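Local coordinates for protein aldehyde dehydrogenase (Listeria monocytogenes, PDB 3K9D) that probably oxidises aldehyde or oxo groups of its substrates, using NAD or NADP as the electron acceptor, at residues I377-E380 with I384-E387; E357-S362 with L390-S395; S173-T176 with G182-Q185; R15-S20 with S138-P143. All blocks are in the same frame, centred on the assembly; numbering follows the deposited sequence.

Interaction 1 (I377-E380 with I384-E387); sequences IHSE and IIRE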
loop_
_atom_site.group_PDB
_atom_site.type_symbol
_atom_site.label_atom_id
_atom_site.label_comp_id
_atom_site.label_asym_id
_atom_site.label_seq_id
_atom_site.Cartn_x
_atom_site.Cartn_y
_atom_site.Cartn_z
ATOM N N ILE A 377 11.349 18.898 16.576
ATOM C CA ILE A 377 11.555 19.264 17.962
ATOM C C ILE A 377 13.048 19.501 18.225
ATOM O O ILE A 377 13.910 18.746 17.752
ATOM C CB ILE A 377 10.994 18.184 18.955
ATOM C CG1 ILE A 377 11.041 18.711 20.407
ATOM C CG2 ILE A 377 11.727 16.860 18.799
ATOM C CD1 ILE A 377 10.467 17.772 21.486
ATOM N N HIS A 378 13.335 20.565 18.969
ATOM C CA HIS A 378 14.679 20.859 19.419
ATOM C C HIS A 378 14.656 20.753 20.911
ATOM O O HIS A 378 13.906 21.462 21.586
ATOM C CB HIS A 378 15.131 22.250 18.952
ATOM C CG HIS A 378 15.102 22.415 17.465
ATOM N ND1 HIS A 378 16.201 22.187 16.664
ATOM C CD2 HIS A 378 14.100 22.784 16.632
ATOM C CE1 HIS A 378 15.875 22.407 15.404
ATOM N NE2 HIS A 378 14.601 22.755 15.356
ATOM N N SER A 379 15.470 19.841 21.418
ATOM C CA SER A 379 15.424 19.469 22.815
ATOM C C SER A 379 16.643 18.643 23.128
ATOM O O SER A 379 17.128 17.904 22.271
ATOM C CB SER A 379 14.185 18.609 23.109
ATOM O OG SER A 379 14.084 18.361 24.490
ATOM N N GLU A 380 17.124 18.767 24.362
ATOM C CA GLU A 380 18.125 17.842 24.885
ATOM C C GLU A 380 17.515 16.897 25.930
ATOM O O GLU A 380 18.226 16.205 26.677
ATOM C CB GLU A 380 19.330 18.600 25.454
ATOM C CG GLU A 380 20.055 19.488 24.420
ATOM C CD GLU A 380 20.731 18.689 23.317
ATOM O OE1 GLU A 380 21.194 17.563 23.595
ATOM O OE2 GLU A 380 20.801 19.179 22.170
ATOM N N ILE A 384 11.152 13.854 27.019
ATOM C CA ILE A 384 10.114 14.672 26.365
ATOM C C ILE A 384 10.010 14.272 24.898
ATOM O O ILE A 384 8.899 14.127 24.360
ATOM C CB ILE A 384 10.380 16.215 26.527
ATOM C CG1 ILE A 384 10.229 16.619 27.990
ATOM C CG2 ILE A 384 9.379 17.056 25.693
ATOM C CD1 ILE A 384 10.591 18.046 28.265
ATOM N N ILE A 385 11.177 14.087 24.276
ATOM C CA ILE A 385 11.311 13.618 22.906
ATOM C C ILE A 385 10.581 12.281 22.690
ATOM O O ILE A 385 9.836 12.132 21.719
ATOM C CB ILE A 385 12.792 13.468 22.477
ATOM C CG1 ILE A 385 13.472 14.838 22.301
ATOM C CG2 ILE A 385 12.893 12.697 21.157
ATOM C CD1 ILE A 385 14.978 14.783 22.392
ATOM N N ARG A 386 10.798 11.330 23.600
ATOM C CA ARG A 386 10.078 10.044 23.577
ATOM C C ARG A 386 8.542 10.196 23.678
ATOM O O ARG A 386 7.806 9.447 23.039
ATOM C CB ARG A 386 10.607 9.120 24.674
ATOM C CG ARG A 386 10.117 7.679 24.558
ATOM C CD ARG A 386 10.387 6.899 25.828
ATOM N NE ARG A 386 9.967 5.505 25.691
ATOM C CZ ARG A 386 10.688 4.548 25.110
ATOM N NH1 ARG A 386 11.888 4.819 24.590
ATOM N NH2 ARG A 386 10.199 3.316 25.044
ATOM N N GLU A 387 8.068 11.161 24.473
ATOM C CA GLU A 387 6.631 11.444 24.578
ATOM C C GLU A 387 6.084 11.958 23.244
ATOM O O GLU A 387 5.005 11.559 22.815
ATOM C CB GLU A 387 6.345 12.473 25.681
ATOM C CG GLU A 387 6.584 11.979 27.105
ATOM C CD GLU A 387 5.333 11.410 27.769
ATOM O OE1 GLU A 387 4.635 10.571 27.156
ATOM O OE2 GLU A 387 5.063 11.794 28.926
#

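Interaction 2 (E357-S362 with L390-S395); sequences EACELS and LKKPVS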
loop_
_atom_site.group_PDB
_atom_site.type_symbol
_atom_site.label_atom_id
_atom_site.label_comp_id
_atom_site.label_asym_id
_atom_site.label_seq_id
_atom_site.Cartn_x
_atom_site.Cartn_y
_atom_site.Cartn_z
ATOM N N GLU A 357 1.545 21.465 26.986
ATOM C CA GLU A 357 0.704 22.394 26.216
ATOM C C GLU A 357 1.192 22.508 24.778
ATOM O O GLU A 357 0.395 22.588 23.854
ATOM C CB GLU A 357 0.641 23.773 26.878
ATOM C CG GLU A 357 -0.549 24.606 26.373
ATOM C CD GLU A 357 -0.489 26.072 26.761
ATOM O OE1 GLU A 357 -1.339 26.841 26.276
ATOM O OE2 GLU A 357 0.393 26.461 27.543
ATOM N N ALA A 358 2.510 22.469 24.610
ATOM C CA ALA A 358 3.154 22.513 23.314
ATOM C C ALA A 358 2.777 21.292 22.453
ATOM O O ALA A 358 2.496 21.423 21.254
ATOM C CB ALA A 358 4.629 22.589 23.501
ATOM N N CYS A 359 2.783 20.121 23.093
ATOM C CA CYS A 359 2.265 18.875 22.530
ATOM C C CYS A 359 0.797 18.992 22.080
ATOM O O CYS A 359 0.485 18.675 20.939
ATOM C CB CYS A 359 2.420 17.756 23.557
ATOM S SG CYS A 359 1.350 16.308 23.329
ATOM N N GLU A 360 -0.080 19.443 22.981
ATOM C CA GLU A 360 -1.514 19.578 22.724
ATOM C C GLU A 360 -1.785 20.555 21.596
ATOM O O GLU A 360 -2.645 20.319 20.725
ATOM C CB GLU A 360 -2.245 20.056 23.994
ATOM C CG GLU A 360 -2.326 19.012 25.127
ATOM C CD GLU A 360 -3.224 17.825 24.796
ATOM O OE1 GLU A 360 -4.288 18.012 24.162
ATOM O OE2 GLU A 360 -2.867 16.693 25.179
ATOM N N LEU A 361 -1.042 21.662 21.618
ATOM C CA LEU A 361 -1.119 22.638 20.553
ATOM C C LEU A 361 -0.653 22.022 19.241
ATOM O O LEU A 361 -1.326 22.182 18.224
ATOM C CB LEU A 361 -0.306 23.895 20.885
ATOM C CG LEU A 361 -0.117 24.909 19.758
ATOM C CD1 LEU A 361 -1.424 25.548 19.322
ATOM C CD2 LEU A 361 0.844 25.954 20.222
ATOM N N SER A 362 0.472 21.315 19.273
ATOM C CA SER A 362 1.033 20.694 18.053
ATOM C C SER A 362 0.046 19.704 17.427
ATOM O O SER A 362 -0.187 19.748 16.220
ATOM C CB SER A 362 2.350 19.993 18.339
ATOM O OG SER A 362 3.351 20.911 18.740
ATOM N N LEU A 390 5.870 9.058 20.666
ATOM C CA LEU A 390 4.779 8.106 20.843
ATOM C C LEU A 390 3.396 8.714 20.557
ATOM O O LEU A 390 2.411 7.998 20.454
ATOM C CB LEU A 390 4.831 7.541 22.265
ATOM C CG LEU A 390 5.953 6.560 22.632
ATOM C CD1 LEU A 390 6.059 6.418 24.140
ATOM C CD2 LEU A 390 5.698 5.205 21.998
ATOM N N LYS A 391 3.327 10.034 20.416
ATOM C CA LYS A 391 2.044 10.716 20.454
ATOM C C LYS A 391 1.722 11.657 19.304
ATOM O O LYS A 391 0.556 11.753 18.908
ATOM C CB LYS A 391 1.868 11.426 21.810
ATOM C CG LYS A 391 1.434 10.498 22.912
ATOM C CD LYS A 391 1.140 11.234 24.205
ATOM C CE LYS A 391 0.549 10.281 25.244
ATOM N NZ LYS A 391 1.464 9.158 25.628
ATOM N N LYS A 392 2.724 12.360 18.779
ATOM C CA LYS A 392 2.494 13.342 17.697
ATOM C C LYS A 392 2.072 12.644 16.412
ATOM O O LYS A 392 2.778 11.745 15.942
ATOM C CB LYS A 392 3.745 14.202 17.433
ATOM C CG LYS A 392 4.288 15.015 18.634
ATOM C CD LYS A 392 3.376 16.145 19.073
ATOM C CE LYS A 392 2.506 15.748 20.260
ATOM N NZ LYS A 392 3.213 15.303 21.506
ATOM N N PRO A 393 0.920 13.054 15.830
ATOM C CA PRO A 393 0.402 12.313 14.667
ATOM C C PRO A 393 1.138 12.644 13.361
ATOM O O PRO A 393 0.590 13.306 12.473
ATOM C CB PRO A 393 -1.072 12.726 14.612
ATOM C CG PRO A 393 -1.096 14.135 15.224
ATOM C CD PRO A 393 0.062 14.198 16.204
ATOM N N VAL A 394 2.381 12.192 13.262
ATOM C CA VAL A 394 3.221 12.407 12.073
ATOM C C VAL A 394 3.891 11.102 11.690
ATOM O O VAL A 394 3.892 10.160 12.469
ATOM C CB VAL A 394 4.325 13.506 12.277
ATOM C CG1 VAL A 394 3.701 14.881 12.517
ATOM C CG2 VAL A 394 5.298 13.129 13.391
ATOM N N SER A 395 4.465 11.054 10.495
ATOM C CA SER A 395 5.220 9.884 10.054
ATOM C C SER A 395 6.719 10.069 10.197
ATOM O O SER A 395 7.477 9.093 10.245
ATOM C CB SER A 395 4.874 9.546 8.615
ATOM O OG SER A 395 3.480 9.297 8.501
#

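Interaction 3 (S173-T176 with G182-Q185); sequences SCMT and GTDQ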
loop_
_atom_site.group_PDB
_atom_site.type_symbol
_atom_site.label_atom_id
_atom_site.label_comp_id
_atom_site.label_asym_id
_atom_site.label_seq_id
_atom_site.Cartn_x
_atom_site.Cartn_y
_atom_site.Cartn_z
ATOM N N SER A 173 9.923 7.855 -19.623
ATOM C CA SER A 173 9.240 8.772 -20.521
ATOM C C SER A 173 8.446 9.833 -19.772
ATOM O O SER A 173 8.320 9.778 -18.551
ATOM C CB SER A 173 8.349 7.997 -21.515
ATOM O OG SER A 173 7.322 7.278 -20.840
ATOM N N CYS A 174 7.897 10.785 -20.518
ATOM C CA CYS A 174 7.172 11.897 -19.936
ATOM C C CYS A 174 6.152 12.386 -20.942
ATOM O O CYS A 174 6.469 12.481 -22.134
ATOM C CB CYS A 174 8.162 13.034 -19.618
ATOM S SG CYS A 174 7.522 14.433 -18.662
ATOM N N MET A 175 4.935 12.670 -20.468
ATOM C CA MET A 175 3.931 13.410 -21.249
ATOM C C MET A 175 4.518 14.749 -21.712
ATOM O O MET A 175 5.125 15.481 -20.919
ATOM C CB MET A 175 2.681 13.689 -20.406
ATOM C CG MET A 175 1.989 12.455 -19.814
ATOM S SD MET A 175 0.793 12.856 -18.539
ATOM C CE MET A 175 -0.208 14.048 -19.429
ATOM N N THR A 176 4.331 15.060 -22.992
ATOM C CA THR A 176 4.863 16.283 -23.585
ATOM C C THR A 176 3.796 17.369 -23.661
ATOM O O THR A 176 4.113 18.553 -23.843
ATOM C CB THR A 176 5.451 16.025 -24.983
ATOM O OG1 THR A 176 4.421 15.550 -25.862
ATOM C CG2 THR A 176 6.569 14.991 -24.899
ATOM N N GLY A 182 -5.222 13.889 -19.808
ATOM C CA GLY A 182 -4.086 13.005 -20.050
ATOM C C GLY A 182 -3.570 12.357 -18.784
ATOM O O GLY A 182 -3.229 11.177 -18.783
ATOM N N THR A 183 -3.507 13.135 -17.709
ATOM C CA THR A 183 -3.057 12.648 -16.403
ATOM C C THR A 183 -4.098 11.708 -15.769
ATOM O O THR A 183 -3.739 10.774 -15.051
ATOM C CB THR A 183 -2.747 13.816 -15.442
ATOM O OG1 THR A 183 -1.680 14.609 -15.985
ATOM C CG2 THR A 183 -2.333 13.292 -14.073
ATOM N N ASP A 184 -5.376 11.968 -16.032
ATOM C CA ASP A 184 -6.450 11.032 -15.641
ATOM C C ASP A 184 -6.289 9.670 -16.324
ATOM O O ASP A 184 -6.497 8.628 -15.698
ATOM C CB ASP A 184 -7.830 11.590 -15.987
ATOM C CG ASP A 184 -8.959 10.695 -15.482
ATOM O OD1 ASP A 184 -9.126 10.604 -14.252
ATOM O OD2 ASP A 184 -9.663 10.081 -16.308
ATOM N N GLN A 185 -5.936 9.695 -17.605
ATOM C CA GLN A 185 -5.717 8.481 -18.386
ATOM C C GLN A 185 -4.501 7.728 -17.849
ATOM O O GLN A 185 -4.544 6.509 -17.706
ATOM C CB GLN A 185 -5.576 8.795 -19.893
ATOM C CG GLN A 185 -5.228 7.597 -20.808
ATOM C CD GLN A 185 -6.282 6.471 -20.805
ATOM O OE1 GLN A 185 -7.112 6.396 -21.691
ATOM N NE2 GLN A 185 -6.228 5.593 -19.811
#

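Interaction 4 (R15-S20 with S138-P143); sequences RNLIES and SIVFSP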
loop_
_atom_site.group_PDB
_atom_site.type_symbol
_atom_site.label_atom_id
_atom_site.label_comp_id
_atom_site.label_asym_id
_atom_site.label_seq_id
_atom_site.Cartn_x
_atom_site.Cartn_y
_atom_site.Cartn_z
ATOM N N ARG A 15 -1.528 6.741 -23.587
ATOM C CA ARG A 15 -1.683 5.342 -24.014
ATOM C C ARG A 15 -0.469 4.799 -24.806
ATOM O O ARG A 15 -0.064 3.665 -24.591
ATOM C CB ARG A 15 -2.955 5.178 -24.843
ATOM C CG ARG A 15 -4.241 5.556 -24.116
ATOM C CD ARG A 15 -5.436 5.255 -24.993
ATOM N NE ARG A 15 -6.678 5.854 -24.513
ATOM C CZ ARG A 15 -7.812 5.897 -25.216
ATOM N NH1 ARG A 15 -7.860 5.406 -26.443
ATOM N NH2 ARG A 15 -8.905 6.448 -24.696
ATOM N N ASN A 16 0.115 5.614 -25.685
ATOM C CA ASN A 16 1.340 5.226 -26.410
ATOM C C ASN A 16 2.526 5.067 -25.457
ATOM O O ASN A 16 3.230 4.064 -25.495
ATOM C CB ASN A 16 1.686 6.233 -27.515
ATOM C CG ASN A 16 0.627 6.310 -28.601
ATOM O OD1 ASN A 16 -0.102 5.353 -28.849
ATOM N ND2 ASN A 16 0.546 7.458 -29.260
ATOM N N LEU A 17 2.710 6.060 -24.595
ATOM C CA LEU A 17 3.751 6.061 -23.567
ATOM C C LEU A 17 3.671 4.889 -22.584
ATOM O O LEU A 17 4.685 4.291 -22.249
ATOM C CB LEU A 17 3.730 7.401 -22.801
ATOM C CG LEU A 17 4.148 8.653 -23.590
ATOM C CD1 LEU A 17 3.914 9.909 -22.768
ATOM C CD2 LEU A 17 5.586 8.569 -24.033
ATOM N N ILE A 18 2.464 4.569 -22.124
ATOM C CA ILE A 18 2.244 3.404 -21.261
ATOM C C ILE A 18 2.569 2.077 -21.990
ATOM O O ILE A 18 3.254 1.212 -21.436
ATOM C CB ILE A 18 0.805 3.415 -20.677
ATOM C CG1 ILE A 18 0.693 4.474 -19.583
ATOM C CG2 ILE A 18 0.403 2.041 -20.124
ATOM C CD1 ILE A 18 -0.717 4.815 -19.250
ATOM N N GLU A 19 2.118 1.972 -23.238
ATOM C CA GLU A 19 2.378 0.818 -24.116
ATOM C C GLU A 19 3.877 0.520 -24.322
ATOM O O GLU A 19 4.292 -0.645 -24.274
ATOM C CB GLU A 19 1.707 1.054 -25.474
ATOM C CG GLU A 19 1.620 -0.153 -26.393
ATOM C CD GLU A 19 1.209 0.226 -27.810
ATOM O OE1 GLU A 19 1.858 1.114 -28.406
ATOM O OE2 GLU A 19 0.242 -0.368 -28.335
ATOM N N SER A 20 4.661 1.572 -24.564
ATOM C CA SER A 20 6.115 1.460 -24.715
ATOM C C SER A 20 6.763 1.092 -23.388
ATOM O O SER A 20 7.654 0.252 -23.342
ATOM C CB SER A 20 6.716 2.778 -25.219
ATOM O OG SER A 20 6.387 3.013 -26.571
ATOM N N SER A 138 9.338 0.314 -15.234
ATOM C CA SER A 138 9.404 1.470 -16.118
ATOM C C SER A 138 8.692 2.615 -15.420
ATOM O O SER A 138 8.033 2.394 -14.398
ATOM C CB SER A 138 8.728 1.176 -17.457
ATOM O OG SER A 138 9.539 0.326 -18.262
ATOM N N ILE A 139 8.815 3.829 -15.951
ATOM C CA ILE A 139 8.129 4.992 -15.348
ATOM C C ILE A 139 7.688 6.016 -16.418
ATOM O O ILE A 139 8.444 6.319 -17.337
ATOM C CB ILE A 139 8.967 5.620 -14.162
ATOM C CG1 ILE A 139 8.155 6.679 -13.387
ATOM C CG2 ILE A 139 10.381 6.132 -14.638
ATOM C CD1 ILE A 139 8.676 6.977 -12.000
ATOM N N VAL A 140 6.444 6.492 -16.326
ATOM C CA VAL A 140 5.929 7.531 -17.232
ATOM C C VAL A 140 5.503 8.733 -16.395
ATOM O O VAL A 140 4.661 8.603 -15.508
ATOM C CB VAL A 140 4.710 7.052 -18.092
ATOM C CG1 VAL A 140 4.354 8.101 -19.135
ATOM C CG2 VAL A 140 5.002 5.730 -18.808
ATOM N N PHE A 141 6.093 9.892 -16.678
ATOM C CA PHE A 141 5.863 11.095 -15.888
ATOM C C PHE A 141 4.735 11.980 -16.367
ATOM O O PHE A 141 4.536 12.181 -17.566
ATOM C CB PHE A 141 7.148 11.934 -15.745
ATOM C CG PHE A 141 8.229 11.250 -14.944
ATOM C CD1 PHE A 141 8.113 11.123 -13.564
ATOM C CD2 PHE A 141 9.337 10.713 -15.567
ATOM C CE1 PHE A 141 9.101 10.484 -12.807
ATOM C CE2 PHE A 141 10.325 10.066 -14.828
ATOM C CZ PHE A 141 10.201 9.956 -13.440
ATOM N N SER A 142 4.021 12.519 -15.379
ATOM C CA SER A 142 3.081 13.605 -15.557
ATOM C C SER A 142 3.715 14.897 -15.026
ATOM O O SER A 142 3.854 15.072 -13.811
ATOM C CB SER A 142 1.782 13.317 -14.797
ATOM O OG SER A 142 0.859 14.352 -15.014
ATOM N N PRO A 143 4.117 15.793 -15.942
ATOM C CA PRO A 143 4.735 17.068 -15.564
ATOM C C PRO A 143 3.726 18.133 -15.169
ATOM O O PRO A 143 2.669 18.260 -15.788
ATOM C CB PRO A 143 5.489 17.484 -16.843
ATOM C CG PRO A 143 4.707 16.856 -17.956
ATOM C CD PRO A 143 4.045 15.620 -17.407
#

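Interaction 1 (I377-E380 with I384-E387)
Ser379 and Ile385 make the tight end of this contact. Ile385 CG1 stands 3.9 Å from Ser379 CB, and the next atom out, Ile385 CD1, is 3.8 Å from Ser379 O, so the outer half of the isoleucine lies alongside the serine. CG1 lies anti to the carbonyl carbon of Ile385 (chi1 -71°), which carries that arm off the helix toward the serine. Ser379 OG and O find their partners outside the two segments: OG bonds to Glu227, Ser229 and the backbone N of Asp381, and O accepts from Asn400 ND2.

Packing is looser around Ile377. Its side chain is fully extended (chi1 -171°, chi2 178°), yet CD1 comes only within 4.3 Å of Ile385 CG1 and 4.4 Å of Ile384 CG2. Ile384 and Ile385 also meet Trp355 and Val399 respectively. The outer side of the helix, with Arg386 and Glu387, is the more exposed one, and Arg386 there reaches Glu96 of the second subunit in a salt bridge. Apolar side chains thus seat helix 382-391 against the end of strand 374-378, the first half of a beta-alpha-beta unit completed by strand 396-399 in a parallel sheet.

Interaction 2 (E357-S362 with L390-S395)
The helical segment 357-362 passes the point where the chain leaves helix 382-391 for strand 396-399, and the backbones come nearest at Cys359 and Lys392, whose CA atoms are 7.4 Å apart. Two helices that pack on the same parallel alpha/beta sheet are involved: helix 355-368 precedes strand 374-378, and helix 382-391 comes after that strand. Beyond Lys392 the chain folds into an inverse gamma turn centred on Pro393, closed by a bond of 2.7 Å from Val394 N to Lys392 O.

Lys392 supplies the side chain that crosses to the helix. Its chain is bent rather than extended, and the turn at chi2 (-68°) brings CD toward Ser362. CD packs 4.0 Å from Ser362 CB. The modelled approach of the amino group to the cysteine sulfur is too close to be reliable, so the position of that end is doubtful. As modelled, the ammonium also lies in a cation-pi position to Phe388, with the same reservation, while the carbon chain meets Met363 and Leu375. On the helix side, Ser362 turns its hydroxyl back onto its own helix. Ala358 O receives two bonds there, from Ser362 N at 2.8 Å and from Ser362 OG at 2.7 Å, which arrive from opposite faces of the carbonyl plane, OG tilted 33° from it.

Interaction 3 (S173-T176 with G182-Q185)
Met175 bridges to the helix at Gly182 and Thr183. Ser173 and Cys174, just before it, are the last residues of strand 172-174; backbone hydrogen bonds join Ser173 to Ile139 and Phe141 of the neighbouring strand, and the side chain of Cys174 packs on helix 148-164. Met175 follows where the strand gives way to loop, still bonded through its backbone to Phe141. Its CG lies anti to the carbonyl carbon (chi1 -57°), and the chain then runs out toward the helix before bending at chi3 (53°), which swings the methyl around the sulfur.

The terminal CE reaches 3.8 Å from Gly182 C and the same 3.8 Å from Thr183 OG1, while SD stands 4.0 Å from that hydroxyl. Helix 180-188 follows strand 172-174 in the chain and packs beside the end of that strand, in an alpha/beta fold whose mixed sheet also includes strand 138-143. At Gly182 no side chain intervenes, and the methyl meets the backbone carbonyl carbon directly.

The methionine and threonine side chains cross at about a right angle. Thr183 OG1 has its polar partners elsewhere, in Ser142 OG and Thr179 O. After Met175, Thr176 directs its hydroxyl to Glu13 OE2 of helix 6-28.

Interaction 4 (R15-S20 with S138-P143)
Val140 meets Leu17 across this contact, but strand 138-143 begins to engage helix 6-28 two residues earlier. Ser138 lies beside the part of helix 6-28 that follows segment 15-20: its OG hydrogen-bonds to Ala21 O, and its side chain also touches Ala24, Gln25 and Leu28.

After Ile139, Val140 turns toward the helix, and its CA is the one nearest to the helix segment, 6.8 Å from that of Ile18. Its two methyls divide the work. CG1, anti to the backbone N (chi1 -172°), packs 3.8 Å from Leu17 CB and 4.1 Å from Leu17 CD1. CG2 instead faces the helix backbone, 3.7 Å from Leu17 O and 4.3 Å from Ile18 N. The valine and leucine side chains cross obliquely, and no hydrogen bond joins the two segments, so the contact is apolar apart from Leu17 O and Ile18 N, which CG2 approaches. This is the helix-on-sheet packing of an alpha/beta fold: helix 6-28 covers one face of a mixed sheet, in which Ser173 of the adjacent strand is touched by both Leu17 and Val140.

The Phe141 side chain points away from helix 6-28, toward Val125 and Thr129 of helix 121-134, the helix on which Ile139 also packs. Its ring has Ile139 CG1 3.8 Å above the plane, offset toward the rim. Ser142 then packs on Leu115 of strand 102-116, and Pro143 on Cys174.

The four contacts form two pairs on opposite sides of the chain's centre. Interactions 3 and 4 have centres about 7 Å apart and meet directly, through probable hydrogen bonds between Thr183 OG1 and Ser142 OG and from Arg15 NE to Gln185 OE1; their strands 172-174 and 138-143 are parallel neighbours in the mixed sheet. Interactions 1 and 2, with centres about 11 Å apart, share helix 382-391, and interaction 1 falls within the chain span that interaction 2 brackets. The pairs lie some 39 to 45 Å apart between centres. Interaction 4 closes first along the chain, then interaction 3, with the other two later, at the parallel seven-stranded sheet.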